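Local coordinates for G/U mismatch-specific DNA glycosylase (Deinococcus radiodurans, PDB 2C2Q), which is a single-chain alpha/beta protein of the uracil-DNA glycosylase superfamily, named for its mismatch specificity, at residues Y46-T56 / T160-L170; K136-Q144 / T152-T160. The protein carries 1 engineered substitution. One frame throughout, in Å; residues are numbered along the deposited sequence.

From the N terminus, the chain first passes through 46-56, which runs by way of a turn into helix 53-59. Contact 1 closes a loop of 103 residues between this segment and 160-170, and contact 2 is nested inside that loop. Contact 2 is a beta hairpin: 136-144 and 152-160 pair with seven residues between them, giving the sheet one of its edge strands, 140-141. The chain leaves strand 153-156 through Thr160, which ends segment 152-160 and begins segment 160-170, and enters the loop that precedes helix 171-188. The contact centres lie about 17 Å apart, yet Phe168 of contact 1 packs on Pro158 and Ser159 of contact 2. Together they tie the hairpin end of the sheet to helix 53-59.

Contact 1 (Y46-T56 / T160-L170); sequences YANPENKFWRT and TSPLGHNHFRL
At the capped start of helix 53-59, Asn51 and Lys52 receive Thr160 from the loop that follows strand 153-156. Asn51 OD1 takes two donors: Phe53 N, the capping bond, at 2.9 Å in the carbonyl plane, and Thr160 OG1 at 2.7 Å, tilted from that plane. Thr160 holds its hydroxyl between backbone N and carbonyl carbon (chi1 55°), which turns OG1 to the amide. The Thr160 carbonyl takes a nearly straight bond from Lys52 N (2.9 Å from N to O), so Thr160 holds the cap residue with its hydroxyl and the next residue with its carbonyl.

The Lys52 side chain runs past Phe168, opposite in direction, and meets His165 at about a right angle. A bend at chi3 (-114°) lays CE over one face of the Phe168 ring, 3.7 Å from the centroid, and one at chi4 turns NZ to His165 ND1 at 2.9 Å, somewhat out of the imidazole plane. A water that donates to Ser161 O binds the same NZ weakly. Pro162 CG rests on Glu50 CB at 3.8 Å.

Trp173 of helix 171-188 packs against Thr160 and Thr56. The motif is an Asn-capped helix start joined to the loop after a parallel strand in this alpha/beta fold.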
loop_
_atom_site.group_PDB
_atom_site.type_symbol
_atom_site.label_atom_id
_atom_site.label_comp_id
_atom_site.label_asym_id
_atom_site.label_seq_id
_atom_site.Cartn_x
_atom_site.Cartn_y
_atom_site.Cartn_z
ATOM N N TYR A 46 2.220 0.125 9.552
ATOM C CA TYR A 46 1.695 1.436 10.025
ATOM C C TYR A 46 1.425 1.363 11.522
ATOM O O TYR A 46 0.288 1.681 11.992
ATOM C CB TYR A 46 0.421 1.777 9.225
ATOM C CG TYR A 46 0.666 1.765 7.744
ATOM C CD1 TYR A 46 1.329 2.842 7.091
ATOM C CD2 TYR A 46 0.262 0.676 6.980
ATOM C CE1 TYR A 46 1.581 2.797 5.727
ATOM C CE2 TYR A 46 0.492 0.610 5.603
ATOM C CZ TYR A 46 1.169 1.666 4.960
ATOM O OH TYR A 46 1.435 1.653 3.619
ATOM N N ALA A 47 2.460 0.912 12.265
ATOM C CA ALA A 47 2.338 0.646 13.686
ATOM C C ALA A 47 2.580 1.871 14.593
ATOM O O ALA A 47 2.327 1.789 15.803
ATOM C CB ALA A 47 3.255 -0.555 14.122
ATOM N N ASN A 48 3.119 2.954 14.037
ATOM C CA ASN A 48 3.292 4.204 14.796
ATOM C C ASN A 48 1.887 4.639 15.175
ATOM O O ASN A 48 1.001 4.769 14.334
ATOM C CB ASN A 48 3.985 5.258 13.956
ATOM C CG ASN A 48 4.106 6.598 14.677
ATOM O OD1 ASN A 48 3.209 6.983 15.430
ATOM N ND2 ASN A 48 5.198 7.292 14.453
ATOM N N PRO A 49 1.656 4.785 16.470
ATOM C CA PRO A 49 0.299 5.000 16.946
ATOM C C PRO A 49 -0.318 6.312 16.427
ATOM O O PRO A 49 -1.524 6.430 16.453
ATOM C CB PRO A 49 0.456 5.074 18.466
ATOM C CG PRO A 49 1.771 4.453 18.754
ATOM C CD PRO A 49 2.663 4.728 17.555
ATOM N N GLU A 50 0.491 7.271 15.970
ATOM C CA GLU A 50 -0.019 8.545 15.390
ATOM C C GLU A 50 -0.202 8.470 13.855
ATOM O O GLU A 50 -0.619 9.451 13.208
ATOM C CB GLU A 50 0.912 9.694 15.737
ATOM C CG GLU A 50 1.000 9.919 17.240
ATOM C CD GLU A 50 1.813 11.143 17.584
ATOM O OE1 GLU A 50 3.028 11.159 17.274
ATOM O OE2 GLU A 50 1.233 12.098 18.163
ATOM N N ASN A 51 0.210 7.345 13.251
ATOM C CA ASN A 51 -0.007 7.147 11.835
ATOM C C ASN A 51 -1.501 6.889 11.643
ATOM O O ASN A 51 -2.061 6.057 12.356
ATOM C CB ASN A 51 0.822 5.934 11.295
ATOM C CG ASN A 51 0.779 5.886 9.784
ATOM O OD1 ASN A 51 -0.303 5.717 9.207
ATOM N ND2 ASN A 51 1.927 6.091 9.120
ATOM N N LYS A 52 -2.147 7.586 10.690
ATOM C CA LYS A 52 -3.629 7.547 10.539
ATOM C C LYS A 52 -4.128 6.354 9.693
ATOM O O LYS A 52 -5.319 6.222 9.453
ATOM C CB LYS A 52 -4.160 8.830 9.827
ATOM C CG LYS A 52 -3.746 10.124 10.475
ATOM C CD LYS A 52 -4.497 11.326 9.797
ATOM C CE LYS A 52 -3.471 12.168 9.089
ATOM N NZ LYS A 52 -2.575 12.835 10.046
ATOM N N PHE A 53 -3.214 5.464 9.215
ATOM C CA PHE A 53 -3.632 4.453 8.264
ATOM C C PHE A 53 -4.806 3.569 8.763
ATOM O O PHE A 53 -5.803 3.422 8.018
ATOM C CB PHE A 53 -2.427 3.539 7.994
ATOM C CG PHE A 53 -2.705 2.451 6.983
ATOM C CD1 PHE A 53 -2.606 2.672 5.614
ATOM C CD2 PHE A 53 -2.966 1.132 7.434
ATOM C CE1 PHE A 53 -2.823 1.612 4.700
ATOM C CE2 PHE A 53 -3.190 0.106 6.515
ATOM C CZ PHE A 53 -3.130 0.338 5.184
ATOM N N TRP A 54 -4.672 2.921 9.921
ATOM C CA TRP A 54 -5.694 1.961 10.430
ATOM C C TRP A 54 -7.064 2.646 10.687
ATOM O O TRP A 54 -8.091 2.151 10.217
ATOM C CB TRP A 54 -5.216 1.181 11.621
ATOM C CG TRP A 54 -4.044 0.316 11.248
ATOM C CD1 TRP A 54 -2.772 0.489 11.648
ATOM C CD2 TRP A 54 -4.043 -0.821 10.328
ATOM N NE1 TRP A 54 -1.952 -0.482 11.088
ATOM C CE2 TRP A 54 -2.685 -1.268 10.237
ATOM C CE3 TRP A 54 -5.027 -1.473 9.556
ATOM C CZ2 TRP A 54 -2.311 -2.396 9.494
ATOM C CZ3 TRP A 54 -4.647 -2.585 8.774
ATOM C CH2 TRP A 54 -3.292 -3.026 8.752
ATOM N N ARG A 55 -6.995 3.834 11.267
ATOM C CA ARG A 55 -8.216 4.705 11.429
ATOM C C ARG A 55 -8.836 4.977 10.061
ATOM O O ARG A 55 -10.060 4.850 9.887
ATOM C CB ARG A 55 -7.790 6.020 12.052
ATOM C CG ARG A 55 -8.868 7.090 12.307
ATOM C CD ARG A 55 -8.198 8.268 13.115
ATOM N NE ARG A 55 -6.918 7.765 13.678
ATOM C CZ ARG A 55 -5.794 8.475 13.829
ATOM N NH1 ARG A 55 -5.760 9.780 13.521
ATOM N NH2 ARG A 55 -4.698 7.885 14.323
ATOM N N THR A 56 -8.012 5.385 9.086
ATOM C CA THR A 56 -8.492 5.749 7.783
ATOM C C THR A 56 -9.172 4.585 7.074
ATOM O O THR A 56 -10.271 4.720 6.556
ATOM C CB THR A 56 -7.354 6.405 6.913
ATOM O OG1 THR A 56 -6.847 7.584 7.593
ATOM C CG2 THR A 56 -7.849 6.832 5.521
ATOM N N THR A 160 -0.490 8.947 5.405
ATOM C CA THR A 160 -1.104 8.939 6.715
ATOM C C THR A 160 -0.049 9.137 7.809
ATOM O O THR A 160 -0.360 9.031 8.979
ATOM C CB THR A 160 -1.883 7.643 6.945
ATOM O OG1 THR A 160 -0.989 6.530 6.718
ATOM C CG2 THR A 160 -3.035 7.494 5.910
ATOM N N SER A 161 1.207 9.375 7.413
ATOM C CA SER A 161 2.268 9.549 8.382
ATOM C C SER A 161 2.088 10.871 9.153
ATOM O O SER A 161 1.510 11.815 8.591
ATOM C CB SER A 161 3.593 9.409 7.658
ATOM O OG SER A 161 4.314 10.601 7.818
ATOM N N PRO A 162 2.509 10.914 10.428
ATOM C CA PRO A 162 2.234 12.071 11.298
ATOM C C PRO A 162 2.783 13.368 10.718
ATOM O O PRO A 162 2.092 14.397 10.804
ATOM C CB PRO A 162 2.897 11.690 12.636
ATOM C CG PRO A 162 3.038 10.234 12.605
ATOM C CD PRO A 162 3.221 9.838 11.150
ATOM N N LEU A 163 3.954 13.294 10.092
ATOM C CA LEU A 163 4.596 14.393 9.357
ATOM C C LEU A 163 3.756 14.953 8.185
ATOM O O LEU A 163 4.234 15.841 7.434
ATOM C CB LEU A 163 5.932 13.889 8.761
ATOM C CG LEU A 163 7.264 13.868 9.532
ATOM C CD1 LEU A 163 7.925 12.506 9.373
ATOM C CD2 LEU A 163 8.246 14.979 9.080
ATOM N N GLY A 164 2.548 14.417 7.975
ATOM C CA GLY A 164 1.754 14.806 6.812
ATOM C C GLY A 164 0.347 15.228 7.165
ATOM O O GLY A 164 -0.465 15.378 6.267
ATOM N N HIS A 165 0.065 15.406 8.460
ATOM C CA HIS A 165 -1.289 15.695 9.004
ATOM C C HIS A 165 -1.919 16.912 8.271
ATOM O O HIS A 165 -3.106 16.904 7.913
ATOM C CB HIS A 165 -1.171 15.894 10.536
ATOM C CG HIS A 165 -2.470 16.148 11.244
ATOM N ND1 HIS A 165 -3.268 15.135 11.738
ATOM C CD2 HIS A 165 -3.085 17.306 11.590
ATOM C CE1 HIS A 165 -4.330 15.654 12.330
ATOM N NE2 HIS A 165 -4.244 16.970 12.256
ATOM N N ASN A 166 -1.131 17.984 8.251
ATOM C CA ASN A 166 -0.654 18.700 7.075
ATOM C C ASN A 166 -1.475 18.594 5.775
ATOM O O ASN A 166 -2.609 19.139 5.626
ATOM C CB ASN A 166 0.739 18.057 6.833
ATOM C CG ASN A 166 1.743 18.941 6.119
ATOM O OD1 ASN A 166 2.618 18.405 5.406
ATOM N ND2 ASN A 166 1.676 20.280 6.323
ATOM N N HIS A 167 -0.822 17.884 4.852
ATOM C CA HIS A 167 -1.218 17.668 3.473
ATOM C C HIS A 167 -2.197 16.503 3.329
ATOM O O HIS A 167 -2.700 16.224 2.239
ATOM C CB HIS A 167 0.025 17.341 2.667
ATOM C CG HIS A 167 0.958 18.494 2.498
ATOM N ND1 HIS A 167 2.327 18.366 2.617
ATOM C CD2 HIS A 167 0.720 19.799 2.210
ATOM C CE1 HIS A 167 2.892 19.546 2.411
ATOM N NE2 HIS A 167 1.940 20.430 2.158
ATOM N N PHE A 168 -2.477 15.840 4.439
ATOM C CA PHE A 168 -3.377 14.726 4.415
ATOM C C PHE A 168 -4.761 15.159 3.919
ATOM O O PHE A 168 -5.247 16.245 4.279
ATOM C CB PHE A 168 -3.481 14.104 5.808
ATOM C CG PHE A 168 -4.388 12.948 5.846
ATOM C CD1 PHE A 168 -4.014 11.743 5.202
ATOM C CD2 PHE A 168 -5.630 13.035 6.458
ATOM C CE1 PHE A 168 -4.876 10.671 5.201
ATOM C CE2 PHE A 168 -6.516 11.954 6.474
ATOM C CZ PHE A 168 -6.133 10.745 5.842
ATOM N N ARG A 169 -5.377 14.345 3.059
ATOM C CA ARG A 169 -6.746 14.626 2.604
ATOM C C ARG A 169 -7.488 13.312 2.520
ATOM O O ARG A 169 -6.937 12.352 1.982
ATOM C CB ARG A 169 -6.761 15.254 1.215
ATOM C CG ARG A 169 -6.305 16.719 1.165
ATOM C CD ARG A 169 -7.196 17.654 1.969
ATOM N NE ARG A 169 -6.701 19.038 1.862
ATOM C CZ ARG A 169 -5.659 19.567 2.527
ATOM N NH1 ARG A 169 -4.900 18.847 3.361
ATOM N NH2 ARG A 169 -5.365 20.864 2.327
ATOM N N LEU A 170 -8.725 13.291 3.005
ATOM C CA LEU A 170 -9.518 12.058 3.030
ATOM C C LEU A 170 -10.099 11.736 1.677
ATOM O O LEU A 170 -10.387 10.561 1.374
ATOM C CB LEU A 170 -10.617 12.119 4.088
ATOM C CG LEU A 170 -10.287 11.793 5.544
ATOM C CD1 LEU A 170 -11.374 12.261 6.535
ATOM C CD2 LEU A 170 -10.084 10.220 5.676
HETATM O O HOH W 1 -0.814 12.450 7.444
#

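Contact 2 (K136-Q144 / T152-T160); sequences KLPYGPQPQ and TELWVLPST
Val156 meets the first strand of the hairpin through both its backbone and its side chain. It forms a hydrogen-bonded antiparallel pair with Gly140: Gly140 N gives a straight bond to Val156 O (2.8 Å), in the carbonyl plane, and Val156 N returns a longer one to Gly140 O (3.1 Å). Val156 CG2 lies against the amide of Gln142, 3.6 Å from its CD.

That amide is folded back along its own segment. With chi1 -54° and chi2 -72°, Gln142 brings NE2 to two carbonyls, Pro138 O at 2.8 Å and Gly140 O at 3.0 Å. Gly140 O thus has two donors, Gln142 NE2 and Val156 N, on opposite faces of its plane, while the two bonds of NE2 fix the amide's rotation. Gln142 N itself bonds to Leu154 O. Farther along, a water links Gln142 O, Gln144 OE1 and Leu154 N, and Gln144 NE2 reaches Thr152 O.

Tyr139 covers the other end. Pro158 CG sits over the middle of its ring in a CH-pi contact, 3.6 Å from the centroid, while Val156 O lies at the ring edge; Lys123 adds a cation-pi contact. Pro141 and Trp155, a non-hydrogen-bonded pair, lie side by side on the same face of the sheet, with Pro141 CD over the six-membered ring of Trp155 (3.7 Å to the centroid) in a second CH-pi contact.

Strand 153-156 is flanked by 140-141 at the sheet edge and by parallel strand 117-120 on its inner side. Val156 touches Ala126 of helix 123-130, and Tyr139 and Pro158 both meet Pro172 of helix 171-188.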
loop_
_atom_site.group_PDB
_atom_site.type_symbol
_atom_site.label_atom_id
_atom_site.label_comp_id
_atom_site.label_asym_id
_atom_site.label_seq_id
_atom_site.Cartn_x
_atom_site.Cartn_y
_atom_site.Cartn_z
ATOM N N LYS A 136 4.697 15.808 -9.841
ATOM C CA LYS A 136 3.871 15.438 -10.996
ATOM C C LYS A 136 2.703 14.458 -10.739
ATOM O O LYS A 136 1.899 14.179 -11.658
ATOM C CB LYS A 136 4.786 14.871 -12.095
ATOM C CG LYS A 136 5.304 15.925 -13.088
ATOM C CD LYS A 136 6.047 17.069 -12.407
ATOM C CE LYS A 136 6.298 18.208 -13.400
ATOM N NZ LYS A 136 6.347 19.524 -12.709
ATOM N N LEU A 137 2.588 13.922 -9.527
ATOM C CA LEU A 137 1.565 12.913 -9.271
ATOM C C LEU A 137 0.341 13.505 -8.600
ATOM O O LEU A 137 0.444 14.054 -7.497
ATOM C CB LEU A 137 2.136 11.779 -8.396
ATOM C CG LEU A 137 3.229 10.948 -9.059
ATOM C CD1 LEU A 137 4.029 10.124 -8.065
ATOM C CD2 LEU A 137 2.637 10.103 -10.176
ATOM N N PRO A 138 -0.827 13.411 -9.234
ATOM C CA PRO A 138 -2.065 13.752 -8.528
ATOM C C PRO A 138 -2.447 12.609 -7.580
ATOM O O PRO A 138 -1.986 11.492 -7.781
ATOM C CB PRO A 138 -3.082 13.898 -9.673
ATOM C CG PRO A 138 -2.607 12.891 -10.691
ATOM C CD PRO A 138 -1.090 13.005 -10.630
ATOM N N TYR A 139 -3.252 12.907 -6.568
ATOM C CA TYR A 139 -3.890 11.900 -5.733
ATOM C C TYR A 139 -5.075 11.267 -6.475
ATOM O O TYR A 139 -5.733 11.927 -7.289
ATOM C CB TYR A 139 -4.388 12.553 -4.463
ATOM C CG TYR A 139 -3.265 12.982 -3.542
ATOM C CD1 TYR A 139 -2.326 12.061 -3.096
ATOM C CD2 TYR A 139 -3.119 14.324 -3.146
ATOM C CE1 TYR A 139 -1.287 12.427 -2.255
ATOM C CE2 TYR A 139 -2.079 14.714 -2.295
ATOM C CZ TYR A 139 -1.174 13.744 -1.840
ATOM O OH TYR A 139 -0.138 14.080 -1.012
ATOM N N GLY A 140 -5.377 10.006 -6.175
ATOM C CA GLY A 140 -6.471 9.293 -6.842
ATOM C C GLY A 140 -5.996 8.351 -7.934
ATOM O O GLY A 140 -4.792 8.036 -8.048
ATOM N N PRO A 141 -6.924 7.910 -8.796
ATOM C CA PRO A 141 -6.560 6.969 -9.820
ATOM C C PRO A 141 -5.614 7.611 -10.738
ATOM O O PRO A 141 -5.721 8.815 -10.997
ATOM C CB PRO A 141 -7.870 6.664 -10.572
ATOM C CG PRO A 141 -8.898 7.259 -9.846
ATOM C CD PRO A 141 -8.345 8.273 -8.844
ATOM N N GLN A 142 -4.684 6.835 -11.233
ATOM C CA GLN A 142 -3.738 7.331 -12.190
ATOM C C GLN A 142 -4.164 6.864 -13.574
ATOM O O GLN A 142 -4.831 5.837 -13.695
ATOM C CB GLN A 142 -2.361 6.822 -11.859
ATOM C CG GLN A 142 -1.950 7.124 -10.409
ATOM C CD GLN A 142 -1.647 8.627 -10.187
ATOM O OE1 GLN A 142 -0.705 9.176 -10.776
ATOM N NE2 GLN A 142 -2.433 9.263 -9.347
ATOM N N PRO A 143 -3.860 7.644 -14.616
ATOM C CA PRO A 143 -3.928 7.107 -15.977
ATOM C C PRO A 143 -3.244 5.741 -15.996
ATOM O O PRO A 143 -2.192 5.571 -15.364
ATOM C CB PRO A 143 -3.136 8.141 -16.789
ATOM C CG PRO A 143 -3.500 9.433 -16.116
ATOM C CD PRO A 143 -3.518 9.086 -14.621
ATOM N N GLN A 144 -3.873 4.780 -16.670
ATOM C CA GLN A 144 -3.343 3.428 -16.835
ATOM C C GLN A 144 -1.967 3.406 -17.582
ATOM O O GLN A 144 -1.937 3.646 -18.794
ATOM C CB GLN A 144 -4.419 2.581 -17.558
ATOM C CG GLN A 144 -4.322 1.076 -17.371
ATOM C CD GLN A 144 -4.380 0.625 -15.914
ATOM O OE1 GLN A 144 -5.138 1.226 -15.102
ATOM N NE2 GLN A 144 -3.652 -0.340 -15.605
ATOM N N THR A 152 -5.567 -4.036 -13.453
ATOM C CA THR A 152 -4.904 -3.505 -12.195
ATOM C C THR A 152 -4.773 -1.973 -12.277
ATOM O O THR A 152 -3.888 -1.463 -12.902
ATOM C CB THR A 152 -3.466 -4.091 -11.966
ATOM O OG1 THR A 152 -3.532 -5.515 -11.770
ATOM C CG2 THR A 152 -2.856 -3.534 -10.608
ATOM N N GLU A 153 -5.698 -1.292 -11.648
ATOM C CA GLU A 153 -5.705 0.176 -11.575
ATOM C C GLU A 153 -4.659 0.627 -10.562
ATOM O O GLU A 153 -4.334 -0.101 -9.620
ATOM C CB GLU A 153 -7.018 0.628 -10.974
ATOM C CG GLU A 153 -8.303 0.467 -11.731
ATOM C CD GLU A 153 -9.476 0.865 -10.818
ATOM O OE1 GLU A 153 -10.374 0.052 -10.673
ATOM O OE2 GLU A 153 -9.525 2.013 -10.215
ATOM N N LEU A 154 -4.187 1.868 -10.709
ATOM C CA LEU A 154 -3.064 2.350 -9.867
ATOM C C LEU A 154 -3.517 3.663 -9.240
ATOM O O LEU A 154 -4.106 4.531 -9.910
ATOM C CB LEU A 154 -1.860 2.543 -10.750
ATOM C CG LEU A 154 -0.391 2.610 -10.318
ATOM C CD1 LEU A 154 0.376 2.429 -11.593
ATOM C CD2 LEU A 154 -0.024 3.933 -9.626
ATOM N N TRP A 155 -3.263 3.827 -7.944
ATOM C CA TRP A 155 -3.809 4.960 -7.209
ATOM C C TRP A 155 -2.666 5.503 -6.386
ATOM O O TRP A 155 -1.721 4.765 -6.032
ATOM C CB TRP A 155 -4.933 4.516 -6.243
ATOM C CG TRP A 155 -6.323 4.325 -6.902
ATOM C CD1 TRP A 155 -6.649 3.481 -7.931
ATOM C CD2 TRP A 155 -7.537 4.996 -6.544
ATOM N NE1 TRP A 155 -7.996 3.557 -8.220
ATOM C CE2 TRP A 155 -8.567 4.497 -7.401
ATOM C CE3 TRP A 155 -7.868 5.982 -5.596
ATOM C CZ2 TRP A 155 -9.904 4.954 -7.327
ATOM C CZ3 TRP A 155 -9.203 6.428 -5.516
ATOM C CH2 TRP A 155 -10.198 5.928 -6.413
ATOM N N VAL A 156 -2.769 6.798 -6.068
ATOM C CA VAL A 156 -1.753 7.455 -5.228
ATOM C C VAL A 156 -2.503 8.162 -4.130
ATOM O O VAL A 156 -3.526 8.826 -4.390
ATOM C CB VAL A 156 -0.848 8.407 -6.042
ATOM C CG1 VAL A 156 0.102 9.201 -5.120
ATOM C CG2 VAL A 156 0.007 7.639 -7.094
ATOM N N LEU A 157 -2.077 7.956 -2.874
ATOM C CA LEU A 157 -2.864 8.440 -1.761
ATOM C C LEU A 157 -2.048 9.366 -0.892
ATOM O O LEU A 157 -0.844 9.227 -0.863
ATOM C CB LEU A 157 -3.411 7.303 -0.886
ATOM C CG LEU A 157 -4.209 6.223 -1.655
ATOM C CD1 LEU A 157 -4.403 4.964 -0.705
ATOM C CD2 LEU A 157 -5.530 6.726 -2.085
ATOM N N PRO A 158 -2.704 10.329 -0.213
ATOM C CA PRO A 158 -1.990 11.224 0.731
ATOM C C PRO A 158 -1.444 10.400 1.875
ATOM O O PRO A 158 -2.169 9.594 2.454
ATOM C CB PRO A 158 -3.094 12.188 1.222
ATOM C CG PRO A 158 -4.141 12.188 0.091
ATOM C CD PRO A 158 -4.143 10.671 -0.296
ATOM N N SER A 159 -0.163 10.608 2.189
ATOM C CA SER A 159 0.458 9.890 3.348
ATOM C C SER A 159 -0.328 10.051 4.669
ATOM O O SER A 159 -0.797 11.156 5.006
ATOM C CB SER A 159 1.930 10.294 3.485
ATOM O OG SER A 159 2.449 9.772 4.665
ATOM N N THR A 160 -0.490 8.947 5.405
ATOM C CA THR A 160 -1.104 8.939 6.715
ATOM C C THR A 160 -0.049 9.137 7.809
ATOM O O THR A 160 -0.360 9.031 8.979
ATOM C CB THR A 160 -1.883 7.643 6.945
ATOM O OG1 THR A 160 -0.989 6.530 6.718
ATOM C CG2 THR A 160 -3.035 7.494 5.910
HETATM O O HOH W 2 -4.716 3.061 -13.222
#